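Local coordinates for protein 2-ON-2 hemoglobin (Agrobacterium tumefaciens, PDB 2XYK) that binds heme as a group II truncated hemoglobin and probably binds oxygen, perhaps for its storage or transport, at residues R23-L28 and D91-C96; L28-P33 and R37-H42; R99-T104 and K109-I114. All blocks are in the same frame, centred on the assembly; numbering follows the deposited sequence.

Contact 1 of 3, residues R23-L28 and D91-C96. With HEM (protoporphyrin IX containing Fe), chain C.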
loop_
_atom_site.group_PDB
_atom_site.type_symbol
_atom_site.label_atom_id
_atom_site.label_comp_id
_atom_site.label_asym_id
_atom_site.label_seq_id
_atom_site.Cartn_x
_atom_site.Cartn_y
_atom_site.Cartn_z
ATOM N N ARG A 23 3.944 -3.895 -7.104
ATOM C CA ARG A 23 5.246 -4.019 -7.763
ATOM C C ARG A 23 5.877 -2.673 -7.996
ATOM O O ARG A 23 7.062 -2.504 -7.708
ATOM C CB ARG A 23 5.167 -4.779 -9.097
ATOM C CG ARG A 23 6.529 -4.985 -9.849
ATOM C CD ARG A 23 7.457 -5.997 -9.142
ATOM N NE ARG A 23 6.747 -7.223 -8.779
ATOM C CZ ARG A 23 6.755 -8.362 -9.471
ATOM N NH1 ARG A 23 7.461 -8.491 -10.594
ATOM N NH2 ARG A 23 6.053 -9.393 -9.025
ATOM N N ARG A 24 5.105 -1.733 -8.556
ATOM C CA ARG A 24 5.625 -0.405 -8.850
ATOM C C ARG A 24 5.980 0.371 -7.569
ATOM O O ARG A 24 6.919 1.158 -7.575
ATOM C CB ARG A 24 4.619 0.402 -9.699
ATOM C CG ARG A 24 5.134 1.785 -10.166
ATOM C CD ARG A 24 6.434 1.629 -11.023
ATOM N NE ARG A 24 6.925 2.909 -11.554
ATOM C CZ ARG A 24 8.192 3.177 -11.876
ATOM N NH1 ARG A 24 9.145 2.271 -11.695
ATOM N NH2 ARG A 24 8.508 4.374 -12.364
ATOM N N PHE A 25 5.198 0.177 -6.500
ATOM C CA PHE A 25 5.456 0.812 -5.188
ATOM C C PHE A 25 6.836 0.479 -4.608
ATOM O O PHE A 25 7.577 1.376 -4.232
ATOM C CB PHE A 25 4.368 0.402 -4.189
ATOM C CG PHE A 25 4.582 0.922 -2.787
ATOM C CD1 PHE A 25 4.523 2.290 -2.514
ATOM C CD2 PHE A 25 4.797 0.033 -1.726
ATOM C CE1 PHE A 25 4.707 2.779 -1.201
ATOM C CE2 PHE A 25 4.988 0.514 -0.417
ATOM C CZ PHE A 25 4.936 1.891 -0.163
ATOM N N TYR A 26 7.165 -0.815 -4.526
ATOM C CA TYR A 26 8.453 -1.263 -3.975
ATOM C C TYR A 26 9.610 -0.930 -4.931
ATOM O O TYR A 26 10.699 -0.610 -4.481
ATOM C CB TYR A 26 8.417 -2.754 -3.571
ATOM C CG TYR A 26 7.558 -2.941 -2.334
ATOM C CD1 TYR A 26 8.011 -2.543 -1.098
ATOM C CD2 TYR A 26 6.257 -3.429 -2.429
ATOM C CE1 TYR A 26 7.214 -2.647 0.027
ATOM C CE2 TYR A 26 5.461 -3.564 -1.309
ATOM C CZ TYR A 26 5.939 -3.160 -0.090
ATOM O OH TYR A 26 5.150 -3.277 1.019
ATOM N N GLU A 27 9.348 -0.967 -6.239
ATOM C CA GLU A 27 10.324 -0.508 -7.248
ATOM C C GLU A 27 10.710 0.961 -7.046
ATOM O O GLU A 27 11.902 1.294 -6.933
ATOM C CB GLU A 27 9.736 -0.700 -8.643
ATOM C CG GLU A 27 10.702 -0.511 -9.791
ATOM C CD GLU A 27 9.984 -0.573 -11.160
ATOM O OE1 GLU A 27 8.730 -0.529 -11.191
ATOM O OE2 GLU A 27 10.684 -0.665 -12.204
ATOM N N LEU A 28 9.708 1.844 -6.992
ATOM C CA LEU A 28 9.984 3.257 -6.689
ATOM C C LEU A 28 10.711 3.410 -5.338
ATOM O O LEU A 28 11.604 4.229 -5.206
ATOM C CB LEU A 28 8.700 4.104 -6.732
ATOM C CG LEU A 28 8.058 4.298 -8.122
ATOM C CD1 LEU A 28 6.697 4.952 -7.989
ATOM C CD2 LEU A 28 8.968 5.093 -9.110
ATOM N N ASP A 91 6.403 10.386 4.795
ATOM C CA ASP A 91 6.132 11.130 3.552
ATOM C C ASP A 91 6.736 10.447 2.319
ATOM O O ASP A 91 6.227 10.602 1.200
ATOM C CB ASP A 91 6.658 12.561 3.633
ATOM C CG ASP A 91 5.941 13.388 4.679
ATOM O OD1 ASP A 91 4.802 13.030 5.087
ATOM O OD2 ASP A 91 6.533 14.394 5.103
ATOM N N GLU A 92 7.831 9.712 2.521
ATOM C CA GLU A 92 8.498 8.972 1.439
ATOM C C GLU A 92 7.745 7.711 1.027
ATOM O O GLU A 92 7.778 7.331 -0.152
ATOM C CB GLU A 92 9.944 8.644 1.816
ATOM C CG GLU A 92 10.837 9.894 1.870
ATOM C CD GLU A 92 12.268 9.579 2.325
ATOM O OE1 GLU A 92 12.641 8.394 2.393
ATOM O OE2 GLU A 92 13.010 10.523 2.591
ATOM N N TRP A 93 7.065 7.075 1.988
ATOM C CA TRP A 93 6.112 5.984 1.724
ATOM C C TRP A 93 4.945 6.558 0.883
ATOM O O TRP A 93 4.557 6.033 -0.154
ATOM C CB TRP A 93 5.593 5.435 3.095
ATOM C CG TRP A 93 4.773 4.148 3.025
ATOM C CD1 TRP A 93 5.204 2.867 3.319
ATOM C CD2 TRP A 93 3.396 4.019 2.611
ATOM N NE1 TRP A 93 4.163 1.962 3.130
ATOM C CE2 TRP A 93 3.050 2.648 2.711
ATOM C CE3 TRP A 93 2.417 4.937 2.179
ATOM C CZ2 TRP A 93 1.774 2.177 2.385
ATOM C CZ3 TRP A 93 1.146 4.464 1.841
ATOM C CH2 TRP A 93 0.834 3.103 1.962
ATOM N N LEU A 94 4.404 7.676 1.327
ATOM C CA LEU A 94 3.298 8.341 0.623
ATOM C C LEU A 94 3.709 8.820 -0.772
ATOM O O LEU A 94 2.925 8.747 -1.720
ATOM C CB LEU A 94 2.762 9.507 1.469
ATOM C CG LEU A 94 1.960 9.093 2.715
ATOM C CD1 LEU A 94 1.829 10.299 3.659
ATOM C CD2 LEU A 94 0.544 8.525 2.279
ATOM N N LEU A 95 4.946 9.301 -0.898
ATOM C CA LEU A 95 5.482 9.650 -2.216
ATOM C C LEU A 95 5.376 8.483 -3.194
ATOM O O LEU A 95 4.866 8.653 -4.315
ATOM C CB LEU A 95 6.939 10.120 -2.109
ATOM C CG LEU A 95 7.723 10.291 -3.415
ATOM C CD1 LEU A 95 7.259 11.570 -4.146
ATOM C CD2 LEU A 95 9.182 10.344 -3.129
ATOM N N CYS A 96 5.871 7.316 -2.786
ATOM C CA CYS A 96 5.929 6.128 -3.659
ATOM C C CYS A 96 4.534 5.553 -3.917
ATOM O O CYS A 96 4.214 5.157 -5.039
ATOM C CB CYS A 96 6.888 5.052 -3.089
ATOM S SG CYS A 96 8.622 5.635 -2.771
HETATM C CHA HEM C . 4.698 -3.673 6.712
HETATM C CHB HEM C . 6.690 0.827 6.568
HETATM C CHC HEM C . 2.189 2.655 6.051
HETATM C CHD HEM C . 0.517 -1.769 5.045
HETATM C C1A HEM C . 5.604 -2.620 6.789
HETATM C C2A HEM C . 7.002 -2.719 7.166
HETATM C C3A HEM C . 7.548 -1.498 7.137
HETATM C C4A HEM C . 6.522 -0.555 6.722
HETATM C CMA HEM C . 9.016 -1.072 7.467
HETATM C CAA HEM C . 7.684 -4.061 7.534
HETATM C CBA HEM C . 7.983 -4.805 6.209
HETATM C CGA HEM C . 8.045 -6.328 6.319
HETATM O O1A HEM C . 7.658 -6.954 7.349
HETATM O O2A HEM C . 8.488 -6.958 5.328
HETATM C C1B HEM C . 5.652 1.740 6.451
HETATM C C2B HEM C . 5.721 3.198 6.469
HETATM C C3B HEM C . 4.464 3.676 6.325
HETATM C C4B HEM C . 3.565 2.546 6.208
HETATM C CMB HEM C . 6.989 4.057 6.610
HETATM C CAB HEM C . 3.974 5.149 6.284
HETATM C CBB HEM C . 3.923 5.876 7.403
HETATM C C1C HEM C . 1.348 1.639 5.692
HETATM C C2C HEM C . -0.027 1.786 5.298
HETATM C C3C HEM C . -0.508 0.570 5.002
HETATM C C4C HEM C . 0.568 -0.389 5.216
HETATM C CMC HEM C . -0.732 3.164 5.256
HETATM C CAC HEM C . -1.952 0.230 4.535
HETATM C CBC HEM C . -2.486 0.846 3.455
HETATM C C1D HEM C . 1.425 -2.719 5.475
HETATM C C2D HEM C . 1.201 -4.155 5.566
HETATM C C3D HEM C . 2.502 -4.740 6.088
HETATM C C4D HEM C . 3.390 -3.617 6.266
HETATM C CMD HEM C . -0.092 -4.920 5.194
HETATM C CAD HEM C . 2.814 -6.230 6.378
HETATM C CBD HEM C . 2.401 -6.407 7.844
HETATM C CGD HEM C . 2.809 -7.762 8.378
HETATM O O1D HEM C . 3.994 -7.951 8.766
HETATM O O2D HEM C . 1.930 -8.646 8.396
HETATM N NA HEM C . 5.343 -1.289 6.522
HETATM N NB HEM C . 4.322 1.390 6.272
HETATM N NC HEM C . 1.684 0.309 5.644
HETATM N ND HEM C . 2.720 -2.457 5.886
HETATM FE FE HEM C . 3.487 -0.525 6.102
HETATM O O HOH W 1 3.859 -0.603 4.205
#

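Contact 2 of 3, residues L28-P33 and R37-H42. With HEM (protoporphyrin IX containing Fe), chain C.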
loop_
_atom_site.group_PDB
_atom_site.type_symbol
_atom_site.label_atom_id
_atom_site.label_comp_id
_atom_site.label_asym_id
_atom_site.label_seq_id
_atom_site.Cartn_x
_atom_site.Cartn_y
_atom_site.Cartn_z
ATOM N N LEU A 28 9.708 1.844 -6.992
ATOM C CA LEU A 28 9.984 3.257 -6.689
ATOM C C LEU A 28 10.711 3.410 -5.338
ATOM O O LEU A 28 11.604 4.229 -5.206
ATOM C CB LEU A 28 8.700 4.104 -6.732
ATOM C CG LEU A 28 8.058 4.298 -8.122
ATOM C CD1 LEU A 28 6.697 4.952 -7.989
ATOM C CD2 LEU A 28 8.968 5.093 -9.110
ATOM N N MET A 29 10.339 2.595 -4.351
ATOM C CA MET A 29 10.931 2.692 -3.015
ATOM C C MET A 29 12.408 2.293 -3.053
ATOM O O MET A 29 13.226 2.858 -2.347
ATOM C CB MET A 29 10.163 1.829 -2.009
ATOM C CG MET A 29 10.552 2.135 -0.564
ATOM S SD MET A 29 10.101 0.853 0.595
ATOM C CE MET A 29 8.318 0.886 0.422
ATOM N N ASP A 30 12.721 1.337 -3.925
ATOM C CA ASP A 30 14.062 0.810 -4.094
ATOM C C ASP A 30 14.962 1.652 -5.018
ATOM O O ASP A 30 16.190 1.518 -4.966
ATOM C CB ASP A 30 13.979 -0.641 -4.592
ATOM C CG ASP A 30 15.212 -1.455 -4.214
ATOM O OD1 ASP A 30 15.843 -1.165 -3.164
ATOM O OD2 ASP A 30 15.561 -2.378 -4.974
ATOM N N THR A 31 14.360 2.495 -5.866
ATOM C CA THR A 31 15.109 3.163 -6.940
ATOM C C THR A 31 15.146 4.680 -6.841
ATOM O O THR A 31 16.077 5.287 -7.362
ATOM C CB THR A 31 14.655 2.757 -8.391
ATOM O OG1 THR A 31 13.326 3.207 -8.624
ATOM C CG2 THR A 31 14.744 1.246 -8.621
ATOM N N LEU A 32 14.154 5.281 -6.170
ATOM C CA LEU A 32 14.147 6.733 -5.966
ATOM C C LEU A 32 15.049 7.124 -4.805
ATOM O O LEU A 32 14.880 6.611 -3.687
ATOM C CB LEU A 32 12.738 7.269 -5.687
ATOM C CG LEU A 32 11.621 7.201 -6.739
ATOM C CD1 LEU A 32 10.378 7.847 -6.169
ATOM C CD2 LEU A 32 12.006 7.876 -8.075
ATOM N N PRO A 33 16.024 8.026 -5.064
ATOM C CA PRO A 33 16.861 8.558 -3.973
ATOM C C PRO A 33 16.051 9.322 -2.896
ATOM O O PRO A 33 16.428 9.320 -1.717
ATOM C CB PRO A 33 17.839 9.504 -4.693
ATOM C CG PRO A 33 17.779 9.112 -6.157
ATOM C CD PRO A 33 16.410 8.555 -6.392
ATOM N N ARG A 37 15.058 7.098 3.041
ATOM C CA ARG A 37 14.662 6.864 4.447
ATOM C C ARG A 37 13.650 5.736 4.596
ATOM O O ARG A 37 13.839 4.858 5.444
ATOM C CB ARG A 37 14.147 8.152 5.124
ATOM C CG ARG A 37 15.260 9.005 5.763
ATOM C CD ARG A 37 16.261 9.452 4.732
ATOM N NE ARG A 37 15.603 9.970 3.519
ATOM C CZ ARG A 37 16.243 10.504 2.483
ATOM N NH1 ARG A 37 17.568 10.575 2.482
ATOM N NH2 ARG A 37 15.565 10.960 1.437
ATOM N N CYS A 38 12.577 5.768 3.794
ATOM C CA CYS A 38 11.555 4.711 3.832
ATOM C C CYS A 38 12.186 3.367 3.419
ATOM O O CYS A 38 11.905 2.327 4.015
ATOM C CB CYS A 38 10.366 5.050 2.921
ATOM S SG CYS A 38 9.075 3.792 2.849
ATOM N N ARG A 39 13.066 3.409 2.420
ATOM C CA ARG A 39 13.767 2.196 1.996
ATOM C C ARG A 39 14.667 1.604 3.115
ATOM O O ARG A 39 14.748 0.393 3.278
ATOM C CB ARG A 39 14.587 2.487 0.721
ATOM C CG ARG A 39 15.287 1.257 0.140
ATOM C CD ARG A 39 14.271 0.139 -0.140
ATOM N NE ARG A 39 14.876 -1.096 -0.640
ATOM C CZ ARG A 39 15.129 -2.180 0.088
ATOM N NH1 ARG A 39 14.841 -2.214 1.382
ATOM N NH2 ARG A 39 15.646 -3.256 -0.491
ATOM N N ALA A 40 15.319 2.471 3.875
ATOM C CA ALA A 40 16.274 2.066 4.909
ATOM C C ALA A 40 15.689 1.174 5.994
ATOM O O ALA A 40 16.395 0.335 6.535
ATOM C CB ALA A 40 16.975 3.318 5.540
ATOM N N ILE A 41 14.395 1.322 6.278
ATOM C CA ILE A 41 13.756 0.595 7.376
ATOM C C ILE A 41 13.074 -0.685 6.909
ATOM O O ILE A 41 12.633 -1.472 7.715
ATOM C CB ILE A 41 12.745 1.499 8.182
ATOM C CG1 ILE A 41 11.585 2.001 7.294
ATOM C CG2 ILE A 41 13.487 2.695 8.840
ATOM C CD1 ILE A 41 10.306 2.342 8.042
ATOM N N HIS A 42 12.990 -0.874 5.604
ATOM C CA HIS A 42 12.409 -2.080 5.039
ATOM C C HIS A 42 13.511 -3.142 4.973
ATOM O O HIS A 42 14.713 -2.797 4.982
ATOM C CB HIS A 42 11.796 -1.806 3.636
ATOM C CG HIS A 42 10.362 -1.374 3.677
ATOM N ND1 HIS A 42 9.979 -0.071 3.933
ATOM C CD2 HIS A 42 9.215 -2.081 3.529
ATOM C CE1 HIS A 42 8.660 0.008 3.921
ATOM N NE2 HIS A 42 8.171 -1.194 3.666
HETATM C CHA HEM C . 4.698 -3.673 6.712
HETATM C CHB HEM C . 6.690 0.827 6.568
HETATM C CHC HEM C . 2.189 2.655 6.051
HETATM C CHD HEM C . 0.517 -1.769 5.045
HETATM C C1A HEM C . 5.604 -2.620 6.789
HETATM C C2A HEM C . 7.002 -2.719 7.166
HETATM C C3A HEM C . 7.548 -1.498 7.137
HETATM C C4A HEM C . 6.522 -0.555 6.722
HETATM C CMA HEM C . 9.016 -1.072 7.467
HETATM C CAA HEM C . 7.684 -4.061 7.534
HETATM C CBA HEM C . 7.983 -4.805 6.209
HETATM C CGA HEM C . 8.045 -6.328 6.319
HETATM O O1A HEM C . 7.658 -6.954 7.349
HETATM O O2A HEM C . 8.488 -6.958 5.328
HETATM C C1B HEM C . 5.652 1.740 6.451
HETATM C C2B HEM C . 5.721 3.198 6.469
HETATM C C3B HEM C . 4.464 3.676 6.325
HETATM C C4B HEM C . 3.565 2.546 6.208
HETATM C CMB HEM C . 6.989 4.057 6.610
HETATM C CAB HEM C . 3.974 5.149 6.284
HETATM C CBB HEM C . 3.923 5.876 7.403
HETATM C C1C HEM C . 1.348 1.639 5.692
HETATM C C2C HEM C . -0.027 1.786 5.298
HETATM C C3C HEM C . -0.508 0.570 5.002
HETATM C C4C HEM C . 0.568 -0.389 5.216
HETATM C CMC HEM C . -0.732 3.164 5.256
HETATM C CAC HEM C . -1.952 0.230 4.535
HETATM C CBC HEM C . -2.486 0.846 3.455
HETATM C C1D HEM C . 1.425 -2.719 5.475
HETATM C C2D HEM C . 1.201 -4.155 5.566
HETATM C C3D HEM C . 2.502 -4.740 6.088
HETATM C C4D HEM C . 3.390 -3.617 6.266
HETATM C CMD HEM C . -0.092 -4.920 5.194
HETATM C CAD HEM C . 2.814 -6.230 6.378
HETATM C CBD HEM C . 2.401 -6.407 7.844
HETATM C CGD HEM C . 2.809 -7.762 8.378
HETATM O O1D HEM C . 3.994 -7.951 8.766
HETATM O O2D HEM C . 1.930 -8.646 8.396
HETATM N NA HEM C . 5.343 -1.289 6.522
HETATM N NB HEM C . 4.322 1.390 6.272
HETATM N NC HEM C . 1.684 0.309 5.644
HETATM N ND HEM C . 2.720 -2.457 5.886
HETATM FE FE HEM C . 3.487 -0.525 6.102
HETATM O O HOH W 2 15.873 -4.587 -2.898
HETATM O O HOH W 1 3.859 -0.603 4.205
#

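Contact 3 of 3, residues R99-T104 and K109-I114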
loop_
_atom_site.group_PDB
_atom_site.type_symbol
_atom_site.label_atom_id
_atom_site.label_comp_id
_atom_site.label_asym_id
_atom_site.label_seq_id
_atom_site.Cartn_x
_atom_site.Cartn_y
_atom_site.Cartn_z
ATOM N N ARG A 99 2.662 7.895 -6.495
ATOM C CA ARG A 99 3.184 7.702 -7.843
ATOM C C ARG A 99 2.860 6.327 -8.413
ATOM O O ARG A 99 2.594 6.210 -9.613
ATOM C CB ARG A 99 4.706 7.919 -7.895
ATOM C CG ARG A 99 5.239 7.988 -9.310
ATOM C CD ARG A 99 6.563 8.735 -9.441
ATOM N NE ARG A 99 7.234 8.291 -10.665
ATOM C CZ ARG A 99 8.500 8.564 -10.997
ATOM N NH1 ARG A 99 9.286 9.293 -10.199
ATOM N NH2 ARG A 99 8.992 8.087 -12.140
ATOM N N ALA A 100 2.925 5.296 -7.568
ATOM C CA ALA A 100 2.560 3.956 -7.999
ATOM C C ALA A 100 1.094 3.889 -8.420
ATOM O O ALA A 100 0.782 3.261 -9.438
ATOM C CB ALA A 100 2.899 2.901 -6.923
ATOM N N MET A 101 0.213 4.540 -7.655
ATOM C CA MET A 101 -1.233 4.637 -7.986
ATOM C C MET A 101 -1.464 5.381 -9.287
ATOM O O MET A 101 -2.217 4.921 -10.147
ATOM C CB MET A 101 -2.013 5.436 -6.934
ATOM C CG MET A 101 -2.327 4.759 -5.656
ATOM S SD MET A 101 -3.663 5.706 -4.874
ATOM C CE MET A 101 -5.010 4.846 -5.610
ATOM N N ASP A 102 -0.843 6.554 -9.396
ATOM C CA ASP A 102 -1.014 7.437 -10.582
ATOM C C ASP A 102 -0.617 6.667 -11.830
ATOM O O ASP A 102 -1.240 6.828 -12.875
ATOM C CB ASP A 102 -0.170 8.738 -10.471
ATOM C CG ASP A 102 -0.735 9.748 -9.438
ATOM O OD1 ASP A 102 -1.915 9.628 -9.033
ATOM O OD2 ASP A 102 0.014 10.677 -9.020
ATOM N N GLU A 103 0.415 5.817 -11.719
ATOM C CA GLU A 103 0.912 5.083 -12.878
ATOM C C GLU A 103 0.141 3.804 -13.224
ATOM O O GLU A 103 0.276 3.297 -14.334
ATOM C CB GLU A 103 2.417 4.787 -12.730
ATOM C CG GLU A 103 3.321 5.973 -13.087
ATOM C CD GLU A 103 4.751 5.802 -12.544
ATOM O OE1 GLU A 103 5.187 4.633 -12.357
ATOM O OE2 GLU A 103 5.421 6.839 -12.308
ATOM N N THR A 104 -0.654 3.270 -12.290
ATOM C CA THR A 104 -1.255 1.925 -12.482
ATOM C C THR A 104 -2.791 1.939 -12.420
ATOM O O THR A 104 -3.431 0.945 -12.774
ATOM C CB THR A 104 -0.713 0.849 -11.461
ATOM O OG1 THR A 104 -1.033 1.239 -10.119
ATOM C CG2 THR A 104 0.789 0.648 -11.589
ATOM N N LYS A 109 -11.177 9.259 -10.251
ATOM C CA LYS A 109 -12.127 9.174 -9.129
ATOM C C LYS A 109 -11.835 7.989 -8.200
ATOM O O LYS A 109 -11.973 8.102 -6.990
ATOM C CB LYS A 109 -13.593 9.129 -9.592
ATOM C CG LYS A 109 -14.596 9.187 -8.424
ATOM C CD LYS A 109 -14.899 10.646 -7.999
ATOM C CE LYS A 109 -15.714 10.658 -6.694
ATOM N NZ LYS A 109 -15.940 12.040 -6.177
ATOM N N LEU A 110 -11.423 6.865 -8.774
ATOM C CA LEU A 110 -11.012 5.698 -7.996
ATOM C C LEU A 110 -9.717 5.973 -7.228
ATOM O O LEU A 110 -9.591 5.556 -6.089
ATOM C CB LEU A 110 -10.889 4.473 -8.907
ATOM C CG LEU A 110 -12.184 4.073 -9.656
ATOM C CD1 LEU A 110 -11.947 2.792 -10.478
ATOM C CD2 LEU A 110 -13.401 3.888 -8.711
ATOM N N ARG A 111 -8.772 6.702 -7.828
ATOM C CA ARG A 111 -7.556 7.103 -7.092
ATOM C C ARG A 111 -7.869 8.004 -5.893
ATOM O O ARG A 111 -7.291 7.828 -4.825
ATOM C CB ARG A 111 -6.532 7.780 -8.002
ATOM C CG ARG A 111 -5.877 6.827 -9.027
ATOM C CD ARG A 111 -4.663 7.458 -9.670
ATOM N NE ARG A 111 -4.898 8.840 -10.144
ATOM C CZ ARG A 111 -5.334 9.146 -11.370
ATOM N NH1 ARG A 111 -5.627 8.180 -12.231
ATOM N NH2 ARG A 111 -5.511 10.409 -11.733
ATOM N N GLU A 112 -8.778 8.962 -6.072
ATOM C CA GLU A 112 -9.210 9.825 -4.970
ATOM C C GLU A 112 -9.929 9.063 -3.852
ATOM O O GLU A 112 -9.669 9.301 -2.648
ATOM C CB GLU A 112 -10.095 10.979 -5.475
ATOM C CG GLU A 112 -10.740 11.774 -4.340
ATOM O OE1 GLU A 112 -12.626 12.447 -5.744
ATOM O OE2 GLU A 112 -13.015 13.271 -3.919
ATOM N N ILE A 113 -10.820 8.139 -4.236
ATOM C CA ILE A 113 -11.458 7.269 -3.243
ATOM C C ILE A 113 -10.426 6.459 -2.410
ATOM O O ILE A 113 -10.562 6.342 -1.211
ATOM C CB ILE A 113 -12.529 6.342 -3.872
ATOM C CG1 ILE A 113 -13.808 7.149 -4.177
ATOM C CG2 ILE A 113 -12.877 5.202 -2.914
ATOM C CD1 ILE A 113 -14.603 6.652 -5.401
ATOM N N ILE A 114 -9.373 5.949 -3.046
ATOM C CA ILE A 114 -8.411 5.102 -2.332
ATOM C C ILE A 114 -7.466 5.919 -1.468
ATOM O O ILE A 114 -7.129 5.509 -0.364
ATOM C CB ILE A 114 -7.569 4.235 -3.305
ATOM C CG1 ILE A 114 -8.427 3.178 -3.982
ATOM C CG2 ILE A 114 -6.410 3.533 -2.563
ATOM C CD1 ILE A 114 -7.728 2.562 -5.220
#

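Contact 1 of 3, residues R23-L28 and D91-C96
The wall of the heme pocket over the iron-bound water is built where Phe-25 of helix 14-31 pushes the edge of its ring against the face of Trp-93 from helix 87-104. This is a T-shaped pair: the ring of Phe-25 and the five-membered ring of Trp-93 have centroids 4.8 Å apart, with planes at 65°. The rim atom CZ of Phe-25 makes the touch, 3.4 Å from Trp-93 NE1. Phe-25 CG stands anti to its own backbone N (chi1 176°), which carries the ring across the gap although its CB bond does not aim straight at the partner helix.

The opposite face of Trp-93 lies on the porphyrin, so the indole is clamped between phenyl edge and heme; its NE1 comes within 3.2 Å of HEM C4B. That clamp probably limits tilting of the indole, and NE1 donates a 2.8 Å hydrogen bond to the water that sits 1.9 Å from the heme iron. In globin terms this is the crossing of helices B and G, and a tryptophan at this place on helix G is conserved in group II, and also in group III, truncated hemoglobins, where it helps to hold the distal ligand; His-80 is the axial residue of the iron. Phe-53 of helix 47-60 also meets the ring of Phe-25.

One turn farther along the second helix, Cys-96 points its CB at helix 14-31, whose local axis runs at 131° to that of 91-96. Its CB packs against the CD1 and CE1 corner of Phe-25, 3.7 Å from CE1, while the Cys-96 backbone carbonyl carbon lies at the same ring edge. Leu-28 adds to this packing: its CD1 is 3.9 Å from Cys-96 O, and its CB faces Cys-96 CB.

Contact 2 of 3, residues L28-P33 and R37-H42
Met-29, in the last turn of helix 14-31, reaches across to Cys-38 and to the ring of His-42. Its CG is anti to the backbone N (chi1 -167°) and the chain bends only at its end, laying SD and CE over one face of the imidazole. Met-29 SD stands 3.7 Å from the centroid of the His-42 ring, a Met-aromatic contact, and the CE methyl adds a CH-pi contact beside it. Met-29 SD also touches Cys-38 SG at 3.8 Å. The opposite face of His-42 lies against the C3A-C4A-CHB edge of the heme, with CE1 3.4 Å from HEM CHB, while ND1 donates a 3.1 Å hydrogen bond to Cys-38 O that fixes the rotation of the ring. This is the B-to-C corner of the globin fold, where helix 14-31 gives way to helix 36-41 and the chain turns onto the edge of the heme.

Next comes Asp-30, lying side by side with Arg-39 in a salt bridge. Arg-39 NE gives OD1 of Asp-30 a 2.7 Å, nearly straight bond (169°), in the guanidinium plane but above the carboxylate plane; a second, weak bond comes from NH2. A water links Asp-30 OD2 with Arg-39 NH2, and Pro-43 O and Ala-44 O take further guanidinium bonds. Pro-33 O is 3.7 Å from Arg-37 NH2, a contact only; the arginine's NE forms a salt bridge with Glu-92.

Contact 3 of 3, residues R99-T104 and K109-I114
The thioether of Met-101 slants across Ile-114, driving its terminal methyl into the branch point of the isoleucine. Met-101 CE lies 3.5 Å from Ile-114 CB, tighter than ordinary carbon contact, and 3.6 Å from both CG2 and CD1 of Ile-114, so the methyl is seated between the two arms of the isoleucine. A bend at the last torsion of Met-101 (chi3 89°) turns CE this way. The CE methyl of Met-101 also rests 4.0 Å from Arg-111 CG.

These residues belong to the G and H helices of the globin fold, the antiparallel pair that forms one layer of the 2-on-2 sandwich; here the local axes approach to 10.4 Å, at 155° between their N-to-C directions, just before and after the turn joining helix 87-104 to helix 108-125. Leu-8 and Leu-61 also touch Ile-114, and Leu-21 of helix 14-31 meets Met-101.

Toward the surface, Asp-102 and Arg-111 meet at about a right angle, their carboxylate and guanidinium planes 88° apart. OD1 of Asp-102 comes obliquely to Arg-111 NE at 3.3 Å, a long salt bridge. The guanidinium is held more firmly by the turn itself, for NH1 of Arg-111 donates to Ile-105 O. The aliphatic part of the same arginine passes over the backbone of helix 87-104, with Arg-111 CD 3.6 Å from Met-101 O.

In the fold
Helix 87-104 joins two of the sites: its middle serves contact 1 and its last turns serve contact 3, with centres about 13 Å apart. Helix 14-31 likewise gives one side of contact 1 and of contact 2, about 8 Å away; they share Leu-28, and Cys-96 SG packs on Met-29 CA. Contact 2 is nested in the chain between the segments of contact 1, and contact 3 follows both. Contacts 2 and 3 lie farthest apart, about 20 Å between centres. A salt bridge from Arg-24 to Glu-103 ties contact 1 to contact 3. Contacts 1 and 2 both line the heme, whereas contact 3 joins the last turns of helix 87-104 to helix 108-125, away from the heme-binding residues.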